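Long-range contacts in serpin-ZX (Arabidopsis thaliana, PDB 3LE2), which inhibits metacaspase-9 through cleavage of its reactive center loop and covalent binding, and limits the cell-death-promoting protease RD21A during fungal infection: residues Gly191-Leu196 against His368-Val373; Gly219-Gly224 against Leu242-Asn247. One frame throughout, in Å; residues are numbered along the deposited sequence. Where two conformers were deposited one is given.

Contact 1 (Gly191-Leu196 against His368-Val373); sequences GEFHLL and HPFLLV
His194 and His368 mark the closest approach of the two backbones, their CA atoms 4.9 Å apart, and no hydrogen bond passes between the segments. The end of strand 189-194 meets the loop that leads into strand 370-376, so the contact is a junction at chain ends and not a paired sheet. Just ahead of the second segment the backbones do join: His194 is hydrogen-bonded to Asp367 through its main chain, and its ND1 also bonds to Asp367 O.

Phe193 and Pro369 share the packing, with His368 close behind. With CG anti to its own N (chi1 -174°), the Phe193 ring reaches the peptide between His368 and Pro369. CZ comes 3.3 Å from His368 C and 3.7 Å from Pro369 CD. His368 CA sits over one face, 3.5 Å above the plane and displaced toward the rim. At the edge of the same ring, near its plane, Phe370 CE1 approaches CE1 of Phe193 at 4.4 Å, which is a loose touch. Meanwhile the edge of the Phe370 ring receives His368 O in its plane.

Pro369 is gripped from two more directions. Its CD lies 3.3 Å from His194 O, while its CG meets CG of Leu196 at 3.7 Å, the two side chains running antiparallel as they pass. CD2 of Leu196 rests against that same proline carbon.

Outside the segments, Phe193 also touches Val201 and Pro391, and Phe370 packs on Phe240 and Val388. Here the C sheet of the serpin fold, represented by strand 189-194, meets the B sheet at the His-Pro-Phe entry to strand 370-376, part of the serpin signature sequence.

Contact 2 (Gly219-Gly224 against Leu242-Asn247); sequences GFKVLG and LPDANN
Lys221 and Leu242 form an antiparallel hydrogen-bonded pair near the open end of the hairpin made by strands 220-226 and 236-243, two neighbours in the B sheet of the serpin fold. Lys221 N gives its hydrogen to Leu242 O at 2.9 Å, and Leu242 N returns one to Lys221 O. The amine of Lys221 goes elsewhere, to Asp363 O. Phe220 and Pro243 follow as a non-hydrogen-bonded pair, and beyond them Asp244 N bonds to Gly219 O.

That last bond brings the Asp244 side chain alongside Gly219. CB of Asp244 lies 3.6 Å from Gly219 O. CG sits beside the backbone N of Asp244 (chi1 -66°), which lays the carboxylate against the glycine peptide, CG being 3.3 Å from Gly219 C. OD1 of Asp244 comes 3.4 Å from Phe220 N, but the angle is too poor for a hydrogen bond. OD2 of Asp244 lies 3.3 Å from Gly219 CA and meets a water at 2.7 Å; that water accepts a hydrogen from Gly219 N at 3.1 Å.

The two contacts have centres 10 Å apart and meet through His368 of contact 1. Its NE2 is 2.8 Å from Pro243 O of contact 2, a probable hydrogen bond, and Pro369 O packs on Pro243 CD at 3.4 Å. Strands 370-376 and 236-243 are neighbours in the B sheet, so one sheet serves both, and along the chain contact 2 is nested within the loop closed by contact 1. Both lie away from the reactive bond, although Asp363, the partner of Lys221, is the last residue of the reactive center loop region 339-363. The Phe220 side chain is about 5 Å from a sulfate probably left by crystallisation.

Contact 1 (Gly191-Leu196 against His368-Val373)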
loop_
_atom_site.group_PDB
_atom_site.type_symbol
_atom_site.label_atom_id
_atom_site.label_comp_id
_atom_site.label_asym_id
_atom_site.label_seq_id
_atom_site.Cartn_x
_atom_site.Cartn_y
_atom_site.Cartn_z
ATOM N N GLY A 191 -9.098 3.986 26.264
ATOM C CA GLY A 191 -10.092 2.933 26.110
ATOM C C GLY A 191 -9.444 1.581 25.854
ATOM O O GLY A 191 -8.265 1.509 25.543
ATOM N N GLU A 192 -10.212 0.508 25.979
ATOM C CA GLU A 192 -9.669 -0.838 25.825
ATOM C C GLU A 192 -9.675 -1.342 24.378
ATOM O O GLU A 192 -10.711 -1.346 23.710
ATOM C CB GLU A 192 -10.422 -1.825 26.728
ATOM C CG GLU A 192 -10.250 -1.543 28.231
ATOM C CD GLU A 192 -8.779 -1.373 28.653
ATOM O OE1 GLU A 192 -8.044 -2.386 28.702
ATOM O OE2 GLU A 192 -8.355 -0.229 28.951
ATOM N N PHE A 193 -8.510 -1.767 23.902
ATOM C CA PHE A 193 -8.413 -2.456 22.622
ATOM C C PHE A 193 -8.239 -3.949 22.902
ATOM O O PHE A 193 -7.441 -4.342 23.756
ATOM C CB PHE A 193 -7.241 -1.909 21.798
ATOM C CG PHE A 193 -7.162 -2.472 20.403
ATOM C CD1 PHE A 193 -7.730 -1.796 19.333
ATOM C CD2 PHE A 193 -6.529 -3.679 20.165
ATOM C CE1 PHE A 193 -7.662 -2.317 18.064
ATOM C CE2 PHE A 193 -6.459 -4.204 18.895
ATOM C CZ PHE A 193 -7.025 -3.529 17.844
ATOM N N HIS A 194 -8.991 -4.782 22.199
ATOM C CA HIS A 194 -8.950 -6.216 22.458
ATOM C C HIS A 194 -8.006 -6.899 21.480
ATOM O O HIS A 194 -8.297 -6.995 20.279
ATOM C CB HIS A 194 -10.360 -6.837 22.376
ATOM C CG HIS A 194 -11.321 -6.280 23.381
ATOM N ND1 HIS A 194 -11.929 -5.053 23.228
ATOM C CD2 HIS A 194 -11.760 -6.771 24.563
ATOM C CE1 HIS A 194 -12.702 -4.812 24.272
ATOM N NE2 HIS A 194 -12.619 -5.839 25.095
ATOM N N LEU A 195 -6.875 -7.365 22.005
ATOM C CA LEU A 195 -5.855 -8.048 21.216
ATOM C C LEU A 195 -6.312 -9.449 20.799
ATOM O O LEU A 195 -7.136 -10.066 21.467
ATOM C CB LEU A 195 -4.564 -8.146 22.020
ATOM C CG LEU A 195 -3.379 -7.214 21.761
ATOM C CD1 LEU A 195 -3.776 -5.793 21.441
ATOM C CD2 LEU A 195 -2.452 -7.240 22.978
ATOM N N LEU A 196 -5.774 -9.948 19.692
ATOM C CA LEU A 196 -6.106 -11.292 19.222
ATOM C C LEU A 196 -5.658 -12.394 20.203
ATOM O O LEU A 196 -6.250 -13.475 20.254
ATOM C CB LEU A 196 -5.495 -11.537 17.834
ATOM C CG LEU A 196 -6.072 -10.735 16.660
ATOM C CD1 LEU A 196 -5.197 -10.865 15.404
ATOM C CD2 LEU A 196 -7.515 -11.161 16.373
ATOM N N HIS A 368 -11.042 -3.423 18.322
ATOM C CA HIS A 368 -10.426 -4.709 18.028
ATOM C C HIS A 368 -9.874 -4.659 16.607
ATOM O O HIS A 368 -10.123 -3.693 15.894
ATOM C CB HIS A 368 -11.421 -5.852 18.226
ATOM C CG HIS A 368 -12.716 -5.658 17.505
ATOM N ND1 HIS A 368 -13.689 -4.783 17.945
ATOM C CD2 HIS A 368 -13.209 -6.234 16.381
ATOM C CE1 HIS A 368 -14.722 -4.822 17.121
ATOM N NE2 HIS A 368 -14.456 -5.696 16.164
ATOM N N PRO A 369 -9.087 -5.672 16.206
ATOM C CA PRO A 369 -8.387 -5.625 14.912
ATOM C C PRO A 369 -9.271 -5.447 13.679
ATOM O O PRO A 369 -10.317 -6.075 13.537
ATOM C CB PRO A 369 -7.653 -6.965 14.865
ATOM C CG PRO A 369 -7.371 -7.244 16.313
ATOM C CD PRO A 369 -8.625 -6.800 17.029
ATOM N N PHE A 370 -8.807 -4.583 12.784
ATOM C CA PHE A 370 -9.523 -4.246 11.571
ATOM C C PHE A 370 -8.541 -4.149 10.416
ATOM O O PHE A 370 -7.333 -4.019 10.638
ATOM C CB PHE A 370 -10.284 -2.926 11.742
ATOM C CG PHE A 370 -9.450 -1.783 12.303
ATOM C CD1 PHE A 370 -9.347 -1.585 13.673
ATOM C CD2 PHE A 370 -8.830 -0.874 11.459
ATOM C CE1 PHE A 370 -8.599 -0.521 14.203
ATOM C CE2 PHE A 370 -8.080 0.196 11.978
ATOM C CZ PHE A 370 -7.971 0.373 13.355
ATOM N N LEU A 371 -9.057 -4.241 9.192
ATOM C CA LEU A 371 -8.236 -4.029 8.013
ATOM C C LEU A 371 -8.264 -2.574 7.631
ATOM O O LEU A 371 -9.168 -1.836 8.018
ATOM C CB LEU A 371 -8.729 -4.848 6.823
ATOM C CG LEU A 371 -8.428 -6.338 6.853
ATOM C CD1 LEU A 371 -9.080 -7.015 5.666
ATOM C CD2 LEU A 371 -6.909 -6.569 6.869
ATOM N N LEU A 372 -7.248 -2.167 6.874
ATOM C CA LEU A 372 -7.096 -0.801 6.397
ATOM C C LEU A 372 -6.834 -0.822 4.908
ATOM O O LEU A 372 -6.069 -1.656 4.420
ATOM C CB LEU A 372 -5.886 -0.133 7.056
ATOM C CG LEU A 372 -5.940 0.276 8.521
ATOM C CD1 LEU A 372 -4.625 0.950 8.888
ATOM C CD2 LEU A 372 -7.117 1.200 8.752
ATOM N N VAL A 373 -7.445 0.118 4.192
ATOM C CA VAL A 373 -7.173 0.299 2.768
ATOM C C VAL A 373 -7.166 1.799 2.421
ATOM O O VAL A 373 -8.070 2.538 2.804
ATOM C CB VAL A 373 -8.203 -0.456 1.879
ATOM C CG1 VAL A 373 -7.964 -0.167 0.400
ATOM C CG2 VAL A 373 -8.145 -1.961 2.147
#

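Contact 2 (Gly219-Gly224 against Leu242-Asn247)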
loop_
_atom_site.group_PDB
_atom_site.type_symbol
_atom_site.label_atom_id
_atom_site.label_comp_id
_atom_site.label_asym_id
_atom_site.label_seq_id
_atom_site.Cartn_x
_atom_site.Cartn_y
_atom_site.Cartn_z
ATOM N N GLY A 219 -21.619 -9.525 8.987
ATOM C CA GLY A 219 -20.428 -9.908 9.724
ATOM C C GLY A 219 -19.377 -8.829 9.940
ATOM O O GLY A 219 -18.376 -9.066 10.626
ATOM N N PHE A 220 -19.584 -7.655 9.348
ATOM C CA PHE A 220 -18.598 -6.583 9.443
ATOM C C PHE A 220 -19.172 -5.235 9.084
ATOM O O PHE A 220 -20.295 -5.132 8.613
ATOM C CB PHE A 220 -17.394 -6.865 8.544
ATOM C CG PHE A 220 -17.735 -6.976 7.082
ATOM C CD1 PHE A 220 -18.252 -8.159 6.558
ATOM C CD2 PHE A 220 -17.531 -5.901 6.222
ATOM C CE1 PHE A 220 -18.559 -8.263 5.200
ATOM C CE2 PHE A 220 -17.847 -6.001 4.858
ATOM C CZ PHE A 220 -18.348 -7.183 4.354
ATOM N N LYS A 221 -18.383 -4.197 9.318
ATOM C CA LYS A 221 -18.752 -2.854 8.923
ATOM C C LYS A 221 -17.599 -2.172 8.204
ATOM O O LYS A 221 -16.440 -2.573 8.341
ATOM C CB LYS A 221 -19.170 -2.045 10.134
ATOM C CG LYS A 221 -20.438 -2.547 10.786
ATOM C CD LYS A 221 -20.612 -1.893 12.143
ATOM C CE LYS A 221 -21.600 -2.656 12.986
ATOM N NZ LYS A 221 -21.822 -1.939 14.270
ATOM N N VAL A 222 -17.926 -1.157 7.412
ATOM C CA VAL A 222 -16.900 -0.371 6.747
ATOM C C VAL A 222 -17.070 1.120 7.008
ATOM O O VAL A 222 -18.182 1.655 6.931
ATOM C CB VAL A 222 -16.875 -0.619 5.240
ATOM C CG1 VAL A 222 -15.745 0.190 4.596
ATOM C CG2 VAL A 222 -16.707 -2.105 4.961
ATOM N N LEU A 223 -15.958 1.774 7.347
ATOM C CA LEU A 223 -15.932 3.221 7.539
ATOM C C LEU A 223 -15.003 3.843 6.507
ATOM O O LEU A 223 -13.911 3.337 6.277
ATOM C CB LEU A 223 -15.457 3.573 8.945
ATOM C CG LEU A 223 -14.950 5.009 9.128
ATOM C CD1 LEU A 223 -16.087 6.013 9.116
ATOM C CD2 LEU A 223 -14.152 5.118 10.415
ATOM N N GLY A 224 -15.453 4.910 5.848
ATOM C CA GLY A 224 -14.593 5.649 4.941
ATOM C C GLY A 224 -14.264 7.005 5.539
ATOM O O GLY A 224 -15.161 7.693 6.026
ATOM N N LEU A 242 -14.086 -3.565 9.688
ATOM C CA LEU A 242 -14.201 -3.984 11.074
ATOM C C LEU A 242 -15.115 -5.204 11.259
ATOM O O LEU A 242 -16.329 -5.095 11.163
ATOM C CB LEU A 242 -14.729 -2.807 11.890
ATOM C CG LEU A 242 -14.792 -2.910 13.413
ATOM C CD1 LEU A 242 -13.394 -2.997 13.991
ATOM C CD2 LEU A 242 -15.542 -1.712 13.993
ATOM N N PRO A 243 -14.529 -6.377 11.542
ATOM C CA PRO A 243 -15.336 -7.569 11.822
ATOM C C PRO A 243 -16.236 -7.315 13.019
ATOM O O PRO A 243 -15.855 -6.537 13.891
ATOM C CB PRO A 243 -14.293 -8.616 12.213
ATOM C CG PRO A 243 -13.003 -8.108 11.681
ATOM C CD PRO A 243 -13.092 -6.622 11.740
ATOM N N ASP A 244 -17.405 -7.947 13.063
ATOM C CA ASP A 244 -18.253 -7.858 14.247
ATOM C C ASP A 244 -17.542 -8.500 15.436
ATOM O O ASP A 244 -17.555 -7.956 16.538
ATOM C CB ASP A 244 -19.607 -8.540 14.005
ATOM C CG ASP A 244 -20.444 -7.824 12.944
ATOM O OD1 ASP A 244 -20.077 -6.700 12.548
ATOM O OD2 ASP A 244 -21.468 -8.381 12.509
ATOM N N ALA A 245 -16.919 -9.655 15.204
ATOM C CA ALA A 245 -16.223 -10.389 16.269
ATOM C C ALA A 245 -14.797 -9.870 16.543
ATOM O O ALA A 245 -14.043 -9.547 15.615
ATOM C CB ALA A 245 -16.206 -11.897 15.959
ATOM N N ASN A 246 -14.437 -9.799 17.823
ATOM C CA ASN A 246 -13.119 -9.322 18.231
ATOM C C ASN A 246 -11.981 -10.046 17.501
ATOM O O ASN A 246 -10.972 -9.449 17.153
ATOM C CB ASN A 246 -12.942 -9.444 19.749
ATOM C CG ASN A 246 -13.733 -8.405 20.521
ATOM O OD1 ASN A 246 -14.202 -7.415 19.965
ATOM N ND2 ASN A 246 -13.881 -8.629 21.818
ATOM N N ASN A 247 -12.162 -11.333 17.251
ATOM C CA ASN A 247 -11.150 -12.109 16.559
ATOM C C ASN A 247 -11.534 -12.397 15.112
ATOM O O ASN A 247 -11.067 -13.380 14.542
ATOM C CB ASN A 247 -10.917 -13.436 17.294
ATOM C CG ASN A 247 -12.145 -14.335 17.266
ATOM O OD1 ASN A 247 -13.250 -13.877 16.983
ATOM N ND2 ASN A 247 -11.955 -15.619 17.550
HETATM O O HOH W 1 -23.693 -8.420 10.946
HETATM O O HOH W 2 -16.744 -11.330 12.562
#